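Probable TonB-dependent receptor (Pseudomonas aeruginosa, PDB 4K3F) probably binds methionine on the periplasmic side of the membrane, as a lipoprotein of the NlpA family in the periplasmic binding protein clan. Local coordinates at residues A[52-57]-A[210-215]; A[58-63]-A[74-79]; A[198-203]-A[214-219]. One frame throughout, in Å; residues are numbered along the deposited sequence.

Overall arrangement
All three contacts belong to one lobe and reach its six-stranded sheet, in which strand 198-202 lies between strands 54-59 and 75-82. Contacts 1 and 3, with centres about 5 Å apart, lay helix 210-218 on that sheet and share K214 and L215. Contact 2, its centre about 12 Å from that of contact 1 and about 10 Å from that of contact 3, joins helix 60-70 to strand 75-82. Probable backbone hydrogen bonds link them: N55 N to V201 O at 2.8 Å joins contacts 1 and 3, and V77 N to L200 O at 2.7 Å joins contacts 2 and 3. Each contact also sends at least one residue to the bound selenomethionine: F57, then Q58, H59 and Y62, then N198.

Contact 1 of 3, residues A[52-57]-A[210-215]; sequences LDANFF and DAMQKL. With MSE (selenomethionine), chain B.
The ring of F57 has CG of N55 at its edge, in plane, and the methyl CE of the bound selenomethionine approaches it obliquely, 3.8 Å from CE2 of F57; farther back along the same segment, A54 meets M212 of the helix. M212, modelled as selenomethionine, sends its CG anti to the backbone N (chi1 -163°) and then bends at both following torsions, which lays the selenium and the methyl alongside the strand. SE of M212 lies 3.8 Å from CB of A54, and CE of M212 comes within 4.0 Å of the carbonyl oxygen of D53, whose hydrogen bond comes from ND2 of N206. The D53 carboxylate turns to another partner, taking the backbone N-H of T6 on OD2. Helix 210-218 packs on one face of the six-stranded mixed sheet, whose strand order, 2-1-3-5-4 before the short last strand, fits the type II periplasmic binding protein fold. The contact is small and apolar, with A202 of the neighbouring strand adding to the surface under M212. On the helix itself, K214 NZ meets the syn lone pair of D210 OD2 at 2.8 Å and also donates to the carbonyl of E28. E3 brings a second carboxylate close to D210, a pairing that the lysine would be expected to ease. At F57 the chain turns a corner, and the carbonyl oxygen of F57 stands 3.3 Å from CB of the ligand.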
loop_
_atom_site.group_PDB
_atom_site.type_symbol
_atom_site.label_atom_id
_atom_site.label_comp_id
_atom_site.label_asym_id
_atom_site.label_seq_id
_atom_site.Cartn_x
_atom_site.Cartn_y
_atom_site.Cartn_z
ATOM N N LEU A 52 -4.475 14.223 -14.422
ATOM C CA LEU A 52 -3.436 13.240 -14.764
ATOM C C LEU A 52 -4.189 12.023 -15.299
ATOM O O LEU A 52 -5.377 11.831 -14.979
ATOM C CB LEU A 52 -2.638 12.845 -13.525
ATOM C CG LEU A 52 -1.915 13.978 -12.829
ATOM C CD1 LEU A 52 -1.217 13.487 -11.568
ATOM C CD2 LEU A 52 -0.914 14.590 -13.772
ATOM N N ASP A 53 -3.511 11.209 -16.098
ATOM C CA ASP A 53 -4.153 10.093 -16.761
ATOM C C ASP A 53 -4.394 8.831 -15.863
ATOM O O ASP A 53 -5.377 8.126 -16.037
ATOM C CB ASP A 53 -3.324 9.631 -17.922
ATOM C CG ASP A 53 -3.173 10.678 -19.049
ATOM O OD1 ASP A 53 -4.147 11.381 -19.409
ATOM O OD2 ASP A 53 -2.051 10.765 -19.570
ATOM N N ALA A 54 -3.517 8.594 -14.922
ATOM C CA ALA A 54 -3.496 7.372 -14.131
ATOM C C ALA A 54 -2.722 7.572 -12.837
ATOM O O ALA A 54 -2.096 8.608 -12.612
ATOM C CB ALA A 54 -2.830 6.269 -14.944
ATOM N N ASN A 55 -2.815 6.600 -11.950
ATOM C CA ASN A 55 -2.005 6.596 -10.749
ATOM C C ASN A 55 -1.551 5.184 -10.378
ATOM O O ASN A 55 -2.100 4.173 -10.842
ATOM C CB ASN A 55 -2.673 7.345 -9.566
ATOM C CG ASN A 55 -3.948 6.680 -9.065
ATOM O OD1 ASN A 55 -3.972 5.488 -8.736
ATOM N ND2 ASN A 55 -4.987 7.447 -8.952
ATOM N N PHE A 56 -0.582 5.149 -9.479
ATOM C CA PHE A 56 0.036 3.892 -9.033
ATOM C C PHE A 56 0.494 4.077 -7.609
ATOM O O PHE A 56 1.553 4.614 -7.355
ATOM C CB PHE A 56 1.163 3.496 -9.988
ATOM C CG PHE A 56 1.875 2.220 -9.613
ATOM C CD1 PHE A 56 1.172 1.097 -9.205
ATOM C CD2 PHE A 56 3.244 2.124 -9.702
ATOM C CE1 PHE A 56 1.850 -0.087 -8.868
ATOM C CE2 PHE A 56 3.912 0.938 -9.373
ATOM C CZ PHE A 56 3.221 -0.162 -8.972
ATOM N N PHE A 57 -0.351 3.615 -6.683
ATOM C CA PHE A 57 -0.127 3.841 -5.233
ATOM C C PHE A 57 -0.993 3.014 -4.310
ATOM O O PHE A 57 -0.685 2.960 -3.159
ATOM C CB PHE A 57 -0.269 5.311 -4.803
ATOM C CG PHE A 57 -1.699 5.747 -4.572
ATOM C CD1 PHE A 57 -2.531 6.013 -5.624
ATOM C CD2 PHE A 57 -2.198 5.846 -3.282
ATOM C CE1 PHE A 57 -3.871 6.424 -5.406
ATOM C CE2 PHE A 57 -3.500 6.245 -3.066
ATOM C CZ PHE A 57 -4.329 6.523 -4.122
ATOM N N ASP A 210 -4.056 2.530 -26.045
ATOM C CA ASP A 210 -2.774 1.948 -26.435
ATOM C C ASP A 210 -1.680 2.220 -25.395
ATOM O O ASP A 210 -0.952 1.319 -24.984
ATOM C CB ASP A 210 -2.365 2.488 -27.805
ATOM C CG ASP A 210 -1.034 1.916 -28.282
ATOM O OD1 ASP A 210 -1.015 0.741 -28.618
ATOM O OD2 ASP A 210 -0.023 2.649 -28.277
ATOM N N ALA A 211 -1.533 3.459 -24.975
ATOM C CA ALA A 211 -0.459 3.819 -24.060
ATOM C C ALA A 211 -0.637 3.153 -22.712
ATOM O O ALA A 211 0.343 2.648 -22.109
ATOM C CB ALA A 211 -0.434 5.322 -23.866
HETATM N N MSE A 212 -1.894 3.135 -22.224
HETATM C CA MSE A 212 -2.154 2.490 -20.948
HETATM C C MSE A 212 -1.801 1.018 -21.006
HETATM O O MSE A 212 -1.241 0.452 -20.045
HETATM C CB MSE A 212 -3.590 2.711 -20.499
HETATM C CG MSE A 212 -3.822 2.431 -19.013
HETATM SE SE MSE A 212 -3.007 3.760 -17.823
HETATM C CE MSE A 212 -4.089 5.251 -18.483
ATOM N N GLN A 213 -2.140 0.362 -22.109
ATOM C CA GLN A 213 -1.872 -1.057 -22.233
ATOM C C GLN A 213 -0.376 -1.326 -22.271
ATOM O O GLN A 213 0.075 -2.338 -21.707
ATOM C CB GLN A 213 -2.487 -1.652 -23.502
ATOM C CG GLN A 213 -4.012 -1.704 -23.548
ATOM C CD GLN A 213 -4.553 -2.260 -24.913
ATOM O OE1 GLN A 213 -3.882 -2.233 -25.968
ATOM N NE2 GLN A 213 -5.770 -2.777 -24.870
ATOM N N LYS A 214 0.371 -0.466 -22.956
ATOM C CA LYS A 214 1.840 -0.639 -23.024
ATOM C C LYS A 214 2.409 -0.490 -21.623
ATOM O O LYS A 214 3.268 -1.271 -21.248
ATOM C CB LYS A 214 2.424 0.370 -23.960
ATOM C CG LYS A 214 2.181 0.019 -25.416
ATOM C CD LYS A 214 2.579 1.115 -26.365
ATOM C CE LYS A 214 2.524 0.629 -27.820
ATOM N NZ LYS A 214 2.647 1.812 -28.690
ATOM N N LEU A 215 1.956 0.508 -20.852
ATOM C CA LEU A 215 2.437 0.624 -19.462
ATOM C C LEU A 215 2.120 -0.605 -18.644
ATOM O O LEU A 215 2.982 -1.121 -17.937
ATOM C CB LEU A 215 1.872 1.863 -18.767
ATOM C CG LEU A 215 2.252 2.080 -17.276
ATOM C CD1 LEU A 215 3.739 2.147 -16.995
ATOM C CD2 LEU A 215 1.605 3.350 -16.734
HETATM N N MSE B 300 1.442 0.823 -0.903
HETATM C CA MSE B 300 0.381 0.756 0.143
HETATM C C MSE B 300 0.298 -0.699 0.591
HETATM O O MSE B 300 0.323 -1.601 -0.253
HETATM O OXT MSE B 300 0.190 -0.975 1.791
HETATM C CB MSE B 300 -0.978 1.243 -0.385
HETATM C CG MSE B 300 -2.056 1.211 0.672
HETATM SE SE MSE B 300 -3.796 1.672 -0.114
HETATM C CE MSE B 300 -3.495 3.493 -0.514
#

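Contact 2 of 3, residues A[58-63]-A[74-79]; sequences QHQPYL and LVAVTG. With MSE (selenomethionine), chain B.
L63 lays its two methyls over L74 and the start of strand 75-82: CD1 of L63 sits 3.8 Å from CB of L74, and CD2 of L63 lies 3.9 Å from the backbone N of A76. The two leucine side chains cross at about a right angle, with a methyl of L63 against the CB of L74. Q60 reaches the same strand by bending at chi2 (89°), which brings its OE1 to 3.1 Å from CB of A76, a tight approach without a bond. The polar link is made by water instead: NE2 of Q60 donates to D64 and to a water that also accepts from the backbone N of A76, bridging helix and strand on the partly exposed side of the contact. Strand 54-59, helix 60-70 and strand 75-82 form a beta-alpha-beta crossover, the two strands being parallel with strand 198-202 inserted between them. H59 is the N-cap of the helix: its ND1 accepts from the backbone N of Y62 at 3.2 Å, the donor lying 17° out of the imidazole plane. Since NE2 of H59 is hydrogen-bonded to OD1 of N112, a proton on NE2 would suit both bonds. The same two residues, H59 and Y62, line the ligand pocket. The ligand selenium rests 3.4 Å above the H59 ring, offset toward its rim, while the ligand methyl CE stands 3.6 Å above the centre of the Y62 ring. Q58 puts OE1 in plane at the edge of that ring, and CB of Q58 packs 3.6 Å from the ligand CE.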
loop_
_atom_site.group_PDB
_atom_site.type_symbol
_atom_site.label_atom_id
_atom_site.label_comp_id
_atom_site.label_asym_id
_atom_site.label_seq_id
_atom_site.Cartn_x
_atom_site.Cartn_y
_atom_site.Cartn_z
ATOM N N GLN A 58 -2.080 2.423 -4.781
ATOM C CA GLN A 58 -3.112 1.848 -3.863
ATOM C C GLN A 58 -3.394 0.407 -4.222
ATOM O O GLN A 58 -2.987 -0.070 -5.300
ATOM C CB GLN A 58 -4.405 2.665 -3.938
ATOM C CG GLN A 58 -5.207 2.393 -5.219
ATOM C CD GLN A 58 -6.140 3.536 -5.531
ATOM O OE1 GLN A 58 -6.999 3.910 -4.725
ATOM N NE2 GLN A 58 -5.905 4.171 -6.649
ATOM N N HIS A 59 -4.081 -0.285 -3.316
ATOM C CA HIS A 59 -4.586 -1.612 -3.590
ATOM C C HIS A 59 -6.084 -1.522 -3.903
ATOM O O HIS A 59 -6.707 -0.474 -3.811
ATOM C CB HIS A 59 -4.286 -2.600 -2.450
ATOM C CG HIS A 59 -4.587 -2.084 -1.051
ATOM N ND1 HIS A 59 -5.869 -1.738 -0.636
ATOM C CD2 HIS A 59 -3.787 -1.865 0.016
ATOM C CE1 HIS A 59 -5.833 -1.346 0.631
ATOM N NE2 HIS A 59 -4.576 -1.434 1.054
ATOM N N GLN A 60 -6.649 -2.620 -4.352
ATOM C CA GLN A 60 -8.047 -2.622 -4.817
ATOM C C GLN A 60 -9.032 -2.356 -3.707
ATOM O O GLN A 60 -9.982 -1.597 -3.910
ATOM C CB GLN A 60 -8.384 -3.911 -5.594
ATOM C CG GLN A 60 -9.739 -3.867 -6.299
ATOM C CD GLN A 60 -9.712 -3.314 -7.693
ATOM O OE1 GLN A 60 -8.860 -3.692 -8.524
ATOM N NE2 GLN A 60 -10.702 -2.460 -7.997
ATOM N N PRO A 61 -8.841 -2.964 -2.514
ATOM C CA PRO A 61 -9.787 -2.591 -1.468
ATOM C C PRO A 61 -9.856 -1.091 -1.209
ATOM O O PRO A 61 -10.937 -0.534 -1.068
ATOM C CB PRO A 61 -9.310 -3.379 -0.268
ATOM C CG PRO A 61 -8.651 -4.597 -0.879
ATOM C CD PRO A 61 -8.001 -4.124 -2.137
ATOM N N TYR A 62 -8.725 -0.444 -1.196
ATOM C CA TYR A 62 -8.658 1.009 -0.974
ATOM C C TYR A 62 -9.391 1.768 -2.093
ATOM O O TYR A 62 -10.194 2.678 -1.820
ATOM C CB TYR A 62 -7.192 1.466 -0.860
ATOM C CG TYR A 62 -7.084 2.922 -0.524
ATOM C CD1 TYR A 62 -7.095 3.875 -1.522
ATOM C CD2 TYR A 62 -7.032 3.367 0.819
ATOM C CE1 TYR A 62 -7.014 5.208 -1.230
ATOM C CE2 TYR A 62 -6.955 4.717 1.122
ATOM C CZ TYR A 62 -6.952 5.629 0.105
ATOM O OH TYR A 62 -6.909 6.985 0.428
ATOM N N LEU A 63 -9.164 1.360 -3.322
ATOM C CA LEU A 63 -9.785 1.996 -4.477
ATOM C C LEU A 63 -11.288 1.886 -4.362
ATOM O O LEU A 63 -12.023 2.839 -4.624
ATOM C CB LEU A 63 -9.284 1.374 -5.783
ATOM C CG LEU A 63 -9.991 1.899 -7.006
ATOM C CD1 LEU A 63 -9.800 3.389 -7.211
ATOM C CD2 LEU A 63 -9.594 1.088 -8.245
ATOM N N LEU A 74 -13.031 5.515 -10.773
ATOM C CA LEU A 74 -11.723 5.084 -11.195
ATOM C C LEU A 74 -11.676 3.558 -11.288
ATOM O O LEU A 74 -12.356 2.866 -10.538
ATOM C CB LEU A 74 -10.655 5.596 -10.226
ATOM C CG LEU A 74 -10.552 7.104 -10.112
ATOM C CD1 LEU A 74 -9.471 7.449 -9.092
ATOM C CD2 LEU A 74 -10.281 7.779 -11.428
ATOM N N VAL A 75 -10.862 3.053 -12.201
ATOM C CA VAL A 75 -10.857 1.615 -12.500
ATOM C C VAL A 75 -9.426 1.077 -12.474
ATOM O O VAL A 75 -8.438 1.681 -12.934
ATOM C CB VAL A 75 -11.528 1.312 -13.884
ATOM C CG1 VAL A 75 -13.020 1.634 -13.813
ATOM C CG2 VAL A 75 -10.917 2.116 -15.037
ATOM N N ALA A 76 -9.312 -0.139 -11.984
ATOM C CA ALA A 76 -8.034 -0.802 -11.963
ATOM C C ALA A 76 -7.636 -1.281 -13.360
ATOM O O ALA A 76 -8.446 -1.763 -14.105
ATOM C CB ALA A 76 -8.125 -2.005 -11.026
ATOM N N VAL A 77 -6.367 -1.177 -13.685
ATOM C CA VAL A 77 -5.820 -1.593 -14.987
ATOM C C VAL A 77 -5.062 -2.917 -14.869
ATOM O O VAL A 77 -5.337 -3.875 -15.642
ATOM C CB VAL A 77 -4.879 -0.516 -15.571
ATOM C CG1 VAL A 77 -4.332 -0.975 -16.928
ATOM C CG2 VAL A 77 -5.614 0.806 -15.704
ATOM N N THR A 78 -4.143 -2.987 -13.908
ATOM C CA THR A 78 -3.363 -4.197 -13.679
ATOM C C THR A 78 -2.706 -4.178 -12.333
ATOM O O THR A 78 -2.541 -3.113 -11.732
ATOM C CB THR A 78 -2.302 -4.405 -14.773
ATOM O OG1 THR A 78 -1.887 -5.782 -14.767
ATOM C CG2 THR A 78 -1.078 -3.519 -14.592
ATOM N N GLY A 79 -2.377 -5.369 -11.840
ATOM C CA GLY A 79 -1.702 -5.517 -10.583
ATOM C C GLY A 79 -0.212 -5.607 -10.795
ATOM O O GLY A 79 0.263 -6.124 -11.804
HETATM N N MSE B 300 1.442 0.823 -0.903
HETATM C CA MSE B 300 0.381 0.756 0.143
HETATM C C MSE B 300 0.298 -0.699 0.591
HETATM O O MSE B 300 0.323 -1.601 -0.253
HETATM O OXT MSE B 300 0.190 -0.975 1.791
HETATM C CB MSE B 300 -0.978 1.243 -0.385
HETATM C CG MSE B 300 -2.056 1.211 0.672
HETATM SE SE MSE B 300 -3.796 1.672 -0.114
HETATM C CE MSE B 300 -3.495 3.493 -0.514
HETATM O O HOH W 1 -11.625 -1.674 -10.971
#

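Contact 3 of 3, residues A[198-203]-A[214-219]; sequences NILVAR and KLAKAL. With MSE (selenomethionine), chain B.
Helix 210-218 passes one face of strand 198-202, the backbones drawing nearest at L200 and A216, whose CA atoms are 7.4 Å apart. L200 carries the contact from the strand side. A chi1 of 171° swings its CG to the far side of the backbone N, and its methyls reach three residues of the helix segment. CD1 of L200 touches CD2 of L215 at 3.9 Å, the two leucines crossing obliquely, while CD2 of L200 packs 4.2 Å from CD1 of L219 and more loosely against CB of A216, at 4.4 Å. L215 and L219 stand one helical turn apart, with A216 between them in sequence. Around this point V21 and L25 of helix 11-26 press on L215, I17 of the same helix presses on L219, and V77 flanks L200 within the sheet, so L200 and its helix partners belong to a core shared by helix 11-26, helix 210-218 and the sheet.

The same strand leads to the ligand pocket. At N198 the side-chain amide faces the amino-acid end of the selenomethionine: OD1 of N198 accepts from the ligand N at 2.9 Å, and ND2 of N198 donates to the ligand O at 2.8 Å with an N-H...O angle of 160°. OD1 is also hydrogen-bonded to NE2 of H14, and ND2 weakly to the carbonyl of Y196, which should fix which way round the amide sits. Pairing of this one amide with both the amino and the carboxylate group, alongside the ligand's hydrogen bonds to E83, R115 and N171, is consistent with recognition of a free amino acid.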
loop_
_atom_site.group_PDB
_atom_site.type_symbol
_atom_site.label_atom_id
_atom_site.label_comp_id
_atom_site.label_asym_id
_atom_site.label_seq_id
_atom_site.Cartn_x
_atom_site.Cartn_y
_atom_site.Cartn_z
ATOM N N ASN A 198 -0.940 -3.984 -5.206
ATOM C CA ASN A 198 -0.985 -2.591 -5.675
ATOM C C ASN A 198 -1.228 -2.539 -7.181
ATOM O O ASN A 198 -0.636 -3.307 -7.936
ATOM C CB ASN A 198 0.307 -1.852 -5.311
ATOM C CG ASN A 198 0.350 -1.446 -3.823
ATOM O OD1 ASN A 198 0.784 -0.353 -3.491
ATOM N ND2 ASN A 198 -0.187 -2.326 -2.920
ATOM N N ILE A 199 -2.142 -1.663 -7.577
ATOM C CA ILE A 199 -2.649 -1.632 -8.916
ATOM C C ILE A 199 -2.382 -0.285 -9.598
ATOM O O ILE A 199 -2.437 0.782 -8.988
ATOM C CB ILE A 199 -4.170 -1.877 -8.903
ATOM C CG1 ILE A 199 -4.859 -1.058 -7.789
ATOM C CG2 ILE A 199 -4.432 -3.355 -8.638
ATOM C CD1 ILE A 199 -6.361 -1.021 -7.850
ATOM N N LEU A 200 -2.199 -0.373 -10.889
ATOM C CA LEU A 200 -2.239 0.794 -11.756
ATOM C C LEU A 200 -3.730 1.120 -11.932
ATOM O O LEU A 200 -4.503 0.221 -12.235
ATOM C CB LEU A 200 -1.630 0.460 -13.094
ATOM C CG LEU A 200 -1.764 1.487 -14.204
ATOM C CD1 LEU A 200 -0.964 2.696 -13.879
ATOM C CD2 LEU A 200 -1.280 0.906 -15.531
ATOM N N VAL A 201 -4.110 2.395 -11.812
ATOM C CA VAL A 201 -5.514 2.823 -11.797
ATOM C C VAL A 201 -5.662 3.936 -12.798
ATOM O O VAL A 201 -4.789 4.824 -12.922
ATOM C CB VAL A 201 -5.937 3.291 -10.356
ATOM C CG1 VAL A 201 -7.299 3.981 -10.362
ATOM C CG2 VAL A 201 -5.982 2.059 -9.477
ATOM N N ALA A 202 -6.758 3.896 -13.526
ATOM C CA ALA A 202 -7.028 4.933 -14.518
ATOM C C ALA A 202 -8.507 5.157 -14.606
ATOM O O ALA A 202 -9.186 4.996 -13.599
ATOM C CB ALA A 202 -6.372 4.525 -15.846
ATOM N N ARG A 203 -9.011 5.573 -15.756
ATOM C CA ARG A 203 -10.429 5.884 -15.918
ATOM C C ARG A 203 -11.045 5.000 -16.996
ATOM O O ARG A 203 -10.333 4.477 -17.834
ATOM C CB ARG A 203 -10.552 7.333 -16.364
ATOM C CG ARG A 203 -10.070 8.326 -15.302
ATOM C CD ARG A 203 -10.442 9.781 -15.603
ATOM N NE ARG A 203 -9.912 10.151 -16.904
ATOM C CZ ARG A 203 -8.751 10.757 -17.136
ATOM N NH1 ARG A 203 -8.029 11.286 -16.145
ATOM N NH2 ARG A 203 -8.359 10.919 -18.387
ATOM N N LYS A 214 0.371 -0.466 -22.956
ATOM C CA LYS A 214 1.840 -0.639 -23.024
ATOM C C LYS A 214 2.409 -0.490 -21.623
ATOM O O LYS A 214 3.268 -1.271 -21.248
ATOM C CB LYS A 214 2.424 0.370 -23.960
ATOM C CG LYS A 214 2.181 0.019 -25.416
ATOM C CD LYS A 214 2.579 1.115 -26.365
ATOM C CE LYS A 214 2.524 0.629 -27.820
ATOM N NZ LYS A 214 2.647 1.812 -28.690
ATOM N N LEU A 215 1.956 0.508 -20.852
ATOM C CA LEU A 215 2.437 0.624 -19.462
ATOM C C LEU A 215 2.120 -0.605 -18.644
ATOM O O LEU A 215 2.982 -1.121 -17.937
ATOM C CB LEU A 215 1.872 1.863 -18.767
ATOM C CG LEU A 215 2.252 2.080 -17.276
ATOM C CD1 LEU A 215 3.739 2.147 -16.995
ATOM C CD2 LEU A 215 1.605 3.350 -16.734
ATOM N N ALA A 216 0.856 -1.061 -18.695
ATOM C CA ALA A 216 0.441 -2.267 -17.981
ATOM C C ALA A 216 1.351 -3.479 -18.323
ATOM O O ALA A 216 1.786 -4.223 -17.437
ATOM C CB ALA A 216 -1.044 -2.577 -18.250
ATOM N N LYS A 217 1.639 -3.681 -19.618
ATOM C CA LYS A 217 2.463 -4.786 -20.053
ATOM C C LYS A 217 3.886 -4.626 -19.533
ATOM O O LYS A 217 4.469 -5.593 -19.081
ATOM C CB LYS A 217 2.461 -4.904 -21.583
ATOM C CG LYS A 217 3.305 -6.052 -22.119
ATOM C CD LYS A 217 2.867 -6.446 -23.531
ATOM C CE LYS A 217 3.966 -7.156 -24.311
ATOM N NZ LYS A 217 3.715 -7.058 -25.777
ATOM N N ALA A 218 4.437 -3.422 -19.597
ATOM C CA ALA A 218 5.806 -3.161 -19.096
ATOM C C ALA A 218 5.909 -3.450 -17.617
ATOM O O ALA A 218 6.933 -3.931 -17.128
ATOM C CB ALA A 218 6.226 -1.723 -19.373
ATOM N N LEU A 219 4.823 -3.197 -16.883
ATOM C CA LEU A 219 4.809 -3.423 -15.433
ATOM C C LEU A 219 4.721 -4.894 -15.076
ATOM O O LEU A 219 4.817 -5.217 -13.901
ATOM C CB LEU A 219 3.658 -2.662 -14.765
ATOM C CG LEU A 219 3.843 -1.137 -14.756
ATOM C CD1 LEU A 219 2.566 -0.430 -14.382
ATOM C CD2 LEU A 219 4.915 -0.745 -13.786
HETATM N N MSE B 300 1.442 0.823 -0.903
HETATM C CA MSE B 300 0.381 0.756 0.143
HETATM C C MSE B 300 0.298 -0.699 0.591
HETATM O O MSE B 300 0.323 -1.601 -0.253
HETATM O OXT MSE B 300 0.190 -0.975 1.791
HETATM C CB MSE B 300 -0.978 1.243 -0.385
HETATM C CG MSE B 300 -2.056 1.211 0.672
HETATM SE SE MSE B 300 -3.796 1.672 -0.114
HETATM C CE MSE B 300 -3.495 3.493 -0.514
#